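Local structure of possible adenyl cyclase-associated protein (Cryptosporidium parvum, 2B0R) at residues I94-C99 / I113-C118; C102-N107 / D119-Q124. The protein probably binds and sequesters monomeric actin, as a cyclase-associated protein built around the C-terminal domain of that family. One frame throughout, in Å; residues are numbered along the deposited sequence.

Interaction 1: residues I94-C99 / I113-C118; sequences IFIENC and IEIVNC
I94 to E97 and I113 to V116 pair residue for residue as parallel strands, their axes 4.7 Å apart at closest and 10° from parallel, with four backbone hydrogen bonds that alternate from I94 O to E114 N, E114 O to I96 N, I96 O to V116 N and V116 O to N98 N. On one face of this ladder the F95 ring leans over the neighbouring strand. With CG anti to the backbone N (chi1 177°), the ring is swung toward strand 113-116, and CD1 meets E114 CB, which lies in the ring plane at its edge, at 3.7 Å. The next ring atom, CE1, is 3.6 Å from V116 CG2, and the carboxylate of E114 stands steeply to the ring, their planes 73° apart. The extended E97 chain passes V116 O, with CG 3.3 Å from it. The opposite face is buried and aliphatic: I94 and I96 point the same way as I113 and I115, and I96 CD1 packs on I113 CG2 at 4.0 Å while I96 CG2 touches C118 SG. At the corner, N98 and N117 have positive phi and lie side by side, their amide planes well turned from each other. Beyond them C99 N makes a weak hydrogen bond of 3.3 Å to C118 SG, and C118 N is itself bonded to S137 OG. Parallel strands in register, with like residues (N98 and N117, C99 and C118) aligned at the corners of successive coils, fit the right-handed parallel beta-helix of the CAP C-terminal domain.

Interaction 2: residues C102-N107 / D119-Q124; sequences CIFLVN and DDIKLQ
Q124, F104 and K122 have the most surface buried here, and each also takes part in the backbone ladder between strands 102-106 and 121-124. L105 lies alongside Q124, their side chains pointing the same way. L105 CD1 rests 3.7 Å from Q124 CG and equally close to OE1, so the glutamine is met along its length, from CB to the amide, by one methyl group. The backbone of Q124 is held at both polar atoms, its N giving a hydrogen bond to F104 O and its O receiving one of 2.8 Å from V106 N. F104 projects from the other face, into the interior of the parallel beta-helix, where each coil adds an in-register strand to this sheet. With CG beside its own backbone N (chi1 -60°), the ring is carried toward I121, whose CG2 comes in at the ring edge, in plane, 3.6 Å from F104 CE1. Behind the ring, L123 CD1 reaches F104 CB at 3.7 Å and V106 CG1 at 4.0 Å, while I121 CD1 covers C102 CB. K122 returns to the outer face with I103: its CB sits 4.1 Å from I103 CG1, and the amine end then leads away from strand 102-106. K122 O receives the 2.7 Å bond from F104 N, and K122 N in turn bonds to C102 O. On their far side, K122 and Q124 both touch Y143 of the next coil.

In the fold
Interactions 1 and 2 join the same two successive coils on opposing sheets of the beta-helix, their centres about 10 Å apart. The chain passes through them alternately: 94-99 leads into 102-107, then 113-118 into 119-124. Their inward side chains meet across the interior, where I94 CD1 lies 3.6 Å from V106 CG1 and I96 CG2 lies 3.7 Å from F104 CZ. Between the corners, where the chain passes from one sheet to the other, the two coils are joined by a probable hydrogen bond of 3.0 Å from D119 N to C99 O, with I121 CD1 packed against the same oxygen. R35 approaches this end, touching N117 of interaction 1 and forming a salt bridge with D119 of interaction 2.

Interaction 1: residues I94-C99 / I113-C118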
loop_
_atom_site.group_PDB
_atom_site.type_symbol
_atom_site.label_atom_id
_atom_site.label_comp_id
_atom_site.label_asym_id
_atom_site.label_seq_id
_atom_site.Cartn_x
_atom_site.Cartn_y
_atom_site.Cartn_z
ATOM N N ILE A 94 17.524 -10.645 -7.380
ATOM C CA ILE A 94 16.473 -11.182 -8.195
ATOM C C ILE A 94 15.358 -10.144 -8.275
ATOM O O ILE A 94 14.999 -9.536 -7.264
ATOM C CB ILE A 94 15.890 -12.492 -7.567
ATOM C CG1 ILE A 94 16.973 -13.570 -7.423
ATOM C CG2 ILE A 94 14.676 -12.986 -8.383
ATOM C CD1 ILE A 94 16.492 -14.864 -6.702
ATOM N N PHE A 95 14.805 -9.970 -9.465
ATOM C CA PHE A 95 13.694 -9.059 -9.685
ATOM C C PHE A 95 12.467 -9.886 -10.145
ATOM O O PHE A 95 12.566 -10.639 -11.117
ATOM C CB PHE A 95 14.111 -7.973 -10.721
ATOM C CG PHE A 95 13.010 -6.999 -11.079
ATOM C CD1 PHE A 95 12.481 -6.125 -10.121
ATOM C CD2 PHE A 95 12.507 -6.939 -12.384
ATOM C CE1 PHE A 95 11.461 -5.212 -10.445
ATOM C CE2 PHE A 95 11.486 -6.014 -12.725
ATOM C CZ PHE A 95 10.967 -5.153 -11.747
ATOM N N ILE A 96 11.335 -9.770 -9.434
ATOM C CA ILE A 96 10.114 -10.527 -9.778
ATOM C C ILE A 96 8.960 -9.579 -10.018
ATOM O O ILE A 96 8.549 -8.842 -9.123
ATOM C CB ILE A 96 9.711 -11.512 -8.684
ATOM C CG1 ILE A 96 10.821 -12.546 -8.435
ATOM C CG2 ILE A 96 8.441 -12.217 -9.059
ATOM C CD1 ILE A 96 10.717 -13.224 -7.057
ATOM N N GLU A 97 8.441 -9.576 -11.242
ATOM C CA GLU A 97 7.334 -8.680 -11.588
ATOM C C GLU A 97 6.147 -9.368 -12.246
ATOM O O GLU A 97 6.311 -10.273 -13.100
ATOM C CB GLU A 97 7.781 -7.537 -12.478
ATOM C CG GLU A 97 6.663 -6.521 -12.597
ATOM C CD GLU A 97 6.943 -5.388 -13.534
ATOM O OE1 GLU A 97 8.010 -5.367 -14.198
ATOM O OE2 GLU A 97 6.062 -4.498 -13.605
ATOM N N ASN A 98 4.953 -8.928 -11.834
ATOM C CA ASN A 98 3.718 -9.318 -12.478
ATOM C C ASN A 98 3.568 -10.840 -12.483
ATOM O O ASN A 98 3.454 -11.467 -13.535
ATOM C CB ASN A 98 3.678 -8.736 -13.908
ATOM C CG ASN A 98 2.321 -8.902 -14.567
ATOM O OD1 ASN A 98 1.329 -9.171 -13.893
ATOM N ND2 ASN A 98 2.277 -8.764 -15.897
ATOM N N CYS A 99 3.601 -11.439 -11.310
ATOM C CA CYS A 99 3.462 -12.866 -11.232
ATOM C C CYS A 99 2.311 -13.191 -10.303
ATOM O O CYS A 99 2.051 -12.439 -9.345
ATOM C CB CYS A 99 4.777 -13.508 -10.779
ATOM S SG CYS A 99 6.074 -13.390 -12.033
ATOM N N ILE A 113 15.978 -9.167 -3.161
ATOM C CA ILE A 113 14.937 -9.627 -4.064
ATOM C C ILE A 113 13.860 -8.582 -4.096
ATOM O O ILE A 113 13.388 -8.104 -3.058
ATOM C CB ILE A 113 14.335 -10.990 -3.638
ATOM C CG1 ILE A 113 15.415 -12.079 -3.703
ATOM C CG2 ILE A 113 13.088 -11.336 -4.523
ATOM C CD1 ILE A 113 15.112 -13.247 -2.876
ATOM N N GLU A 114 13.472 -8.232 -5.292
ATOM C CA GLU A 114 12.553 -7.176 -5.512
ATOM C C GLU A 114 11.275 -7.781 -6.055
ATOM O O GLU A 114 11.280 -8.480 -7.106
ATOM C CB GLU A 114 13.160 -6.239 -6.534
ATOM C CG GLU A 114 12.635 -4.826 -6.535
ATOM C CD GLU A 114 13.554 -3.900 -7.346
ATOM O OE1 GLU A 114 13.026 -2.995 -8.038
ATOM O OE2 GLU A 114 14.808 -4.099 -7.300
ATOM N N ILE A 115 10.179 -7.533 -5.346
ATOM C CA ILE A 115 8.878 -8.046 -5.783
ATOM C C ILE A 115 7.955 -6.867 -6.123
ATOM O O ILE A 115 7.696 -6.011 -5.292
ATOM C CB ILE A 115 8.284 -9.081 -4.753
ATOM C CG1 ILE A 115 9.358 -10.133 -4.414
ATOM C CG2 ILE A 115 7.046 -9.732 -5.321
ATOM C CD1 ILE A 115 8.927 -11.277 -3.553
ATOM N N VAL A 116 7.514 -6.806 -7.362
ATOM C CA VAL A 116 6.678 -5.686 -7.818
ATOM C C VAL A 116 5.423 -6.151 -8.548
ATOM O O VAL A 116 5.493 -6.971 -9.491
ATOM C CB VAL A 116 7.429 -4.752 -8.799
ATOM C CG1 VAL A 116 6.605 -3.481 -9.036
ATOM C CG2 VAL A 116 8.768 -4.401 -8.266
ATOM N N ASN A 117 4.282 -5.599 -8.142
ATOM C CA ASN A 117 3.005 -5.892 -8.804
ATOM C C ASN A 117 2.760 -7.401 -8.874
ATOM O O ASN A 117 2.518 -7.955 -9.969
ATOM C CB ASN A 117 2.983 -5.290 -10.218
ATOM C CG ASN A 117 1.582 -5.060 -10.727
ATOM O OD1 ASN A 117 1.107 -5.758 -11.634
ATOM N ND2 ASN A 117 0.902 -4.067 -10.150
ATOM N N CYS A 118 2.851 -8.077 -7.726
ATOM C CA CYS A 118 2.602 -9.495 -7.717
ATOM C C CYS A 118 1.448 -9.855 -6.803
ATOM O O CYS A 118 1.178 -9.149 -5.836
ATOM C CB CYS A 118 3.854 -10.252 -7.296
ATOM S SG CYS A 118 5.072 -10.289 -8.539
#

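Interaction 2: residues C102-N107 / D119-Q124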
loop_
_atom_site.group_PDB
_atom_site.type_symbol
_atom_site.label_atom_id
_atom_site.label_comp_id
_atom_site.label_asym_id
_atom_site.label_seq_id
_atom_site.Cartn_x
_atom_site.Cartn_y
_atom_site.Cartn_z
ATOM N N CYS A 102 2.372 -17.781 -7.836
ATOM C CA CYS A 102 3.626 -18.493 -8.125
ATOM C C CYS A 102 4.317 -18.892 -6.846
ATOM O O CYS A 102 4.001 -18.343 -5.782
ATOM C CB CYS A 102 4.545 -17.647 -8.965
ATOM S SG CYS A 102 4.071 -17.669 -10.668
ATOM N N ILE A 103 5.218 -19.875 -6.947
ATOM C CA ILE A 103 6.070 -20.308 -5.830
ATOM C C ILE A 103 7.490 -20.228 -6.294
ATOM O O ILE A 103 7.812 -20.672 -7.411
ATOM C CB ILE A 103 5.776 -21.740 -5.384
ATOM C CG1 ILE A 103 4.324 -21.862 -4.881
ATOM C CG2 ILE A 103 6.764 -22.192 -4.278
ATOM C CD1 ILE A 103 3.810 -23.319 -4.797
ATOM N N PHE A 104 8.344 -19.640 -5.461
ATOM C CA PHE A 104 9.745 -19.498 -5.805
ATOM C C PHE A 104 10.578 -20.179 -4.749
ATOM O O PHE A 104 10.362 -19.952 -3.556
ATOM C CB PHE A 104 10.144 -18.012 -5.909
ATOM C CG PHE A 104 9.367 -17.246 -6.944
ATOM C CD1 PHE A 104 8.203 -16.556 -6.598
ATOM C CD2 PHE A 104 9.785 -17.210 -8.252
ATOM C CE1 PHE A 104 7.480 -15.853 -7.559
ATOM C CE2 PHE A 104 9.071 -16.527 -9.205
ATOM C CZ PHE A 104 7.918 -15.849 -8.861
ATOM N N LEU A 105 11.524 -21.015 -5.167
ATOM C CA LEU A 105 12.534 -21.497 -4.252
ATOM C C LEU A 105 13.823 -20.930 -4.719
ATOM O O LEU A 105 14.152 -21.026 -5.889
ATOM C CB LEU A 105 12.596 -23.023 -4.220
ATOM C CG LEU A 105 13.504 -23.667 -3.149
ATOM C CD1 LEU A 105 12.826 -23.761 -1.790
ATOM C CD2 LEU A 105 13.945 -25.073 -3.584
ATOM N N VAL A 106 14.554 -20.299 -3.809
ATOM C CA VAL A 106 15.831 -19.669 -4.154
ATOM C C VAL A 106 16.916 -20.044 -3.168
ATOM O O VAL A 106 16.651 -20.416 -2.011
ATOM C CB VAL A 106 15.730 -18.111 -4.269
ATOM C CG1 VAL A 106 14.666 -17.687 -5.282
ATOM C CG2 VAL A 106 15.493 -17.466 -2.925
ATOM N N ASN A 107 18.147 -19.975 -3.636
ATOM C CA ASN A 107 19.295 -20.161 -2.774
ATOM C C ASN A 107 19.469 -18.915 -1.862
ATOM O O ASN A 107 19.011 -18.889 -0.701
ATOM C CB ASN A 107 20.520 -20.403 -3.632
ATOM C CG ASN A 107 21.732 -20.757 -2.826
ATOM O OD1 ASN A 107 21.810 -20.487 -1.633
ATOM N ND2 ASN A 107 22.700 -21.342 -3.477
ATOM N N ASP A 119 0.789 -10.970 -7.096
ATOM C CA ASP A 119 -0.287 -11.445 -6.250
ATOM C C ASP A 119 -0.127 -12.926 -5.998
ATOM O O ASP A 119 0.296 -13.670 -6.884
ATOM C CB ASP A 119 -1.661 -11.125 -6.864
ATOM C CG ASP A 119 -1.952 -9.634 -6.894
ATOM O OD1 ASP A 119 -1.880 -9.008 -7.980
ATOM O OD2 ASP A 119 -2.220 -9.080 -5.804
ATOM N N ASP A 120 -0.442 -13.330 -4.769
ATOM C CA ASP A 120 -0.440 -14.716 -4.368
ATOM C C ASP A 120 0.943 -15.350 -4.621
ATOM O O ASP A 120 1.105 -16.235 -5.454
ATOM C CB ASP A 120 -1.595 -15.455 -5.087
ATOM C CG ASP A 120 -1.768 -16.906 -4.627
ATOM O OD1 ASP A 120 -1.602 -17.187 -3.415
ATOM O OD2 ASP A 120 -2.088 -17.761 -5.500
ATOM N N ILE A 121 1.931 -14.894 -3.873
ATOM C CA ILE A 121 3.326 -15.293 -4.120
ATOM C C ILE A 121 3.922 -15.968 -2.897
ATOM O O ILE A 121 3.716 -15.513 -1.770
ATOM C CB ILE A 121 4.181 -14.074 -4.560
ATOM C CG1 ILE A 121 3.581 -13.470 -5.827
ATOM C CG2 ILE A 121 5.621 -14.464 -4.813
ATOM C CD1 ILE A 121 3.592 -14.453 -7.040
ATOM N N LYS A 122 4.637 -17.059 -3.113
ATOM C CA LYS A 122 5.305 -17.736 -2.014
ATOM C C LYS A 122 6.752 -17.804 -2.349
ATOM O O LYS A 122 7.109 -18.348 -3.399
ATOM C CB LYS A 122 4.775 -19.148 -1.835
ATOM C CG LYS A 122 3.296 -19.230 -1.428
ATOM C CD LYS A 122 2.977 -20.647 -0.991
ATOM C CE LYS A 122 1.882 -20.677 0.062
ATOM N NZ LYS A 122 0.584 -20.390 -0.570
ATOM N N LEU A 123 7.594 -17.230 -1.494
ATOM C CA LEU A 123 8.999 -17.281 -1.740
ATOM C C LEU A 123 9.713 -17.963 -0.576
ATOM O O LEU A 123 9.487 -17.605 0.590
ATOM C CB LEU A 123 9.556 -15.870 -1.971
ATOM C CG LEU A 123 11.097 -15.734 -1.949
ATOM C CD1 LEU A 123 11.673 -15.796 -3.340
ATOM C CD2 LEU A 123 11.470 -14.437 -1.354
ATOM N N GLN A 124 10.569 -18.932 -0.900
ATOM C CA GLN A 124 11.379 -19.604 0.087
ATOM C C GLN A 124 12.839 -19.579 -0.300
ATOM O O GLN A 124 13.178 -19.738 -1.462
ATOM C CB GLN A 124 10.920 -21.050 0.281
ATOM C CG GLN A 124 11.845 -21.875 1.216
ATOM C CD GLN A 124 11.199 -23.163 1.741
ATOM O OE1 GLN A 124 10.411 -23.795 1.053
ATOM N NE2 GLN A 124 11.538 -23.540 2.970
#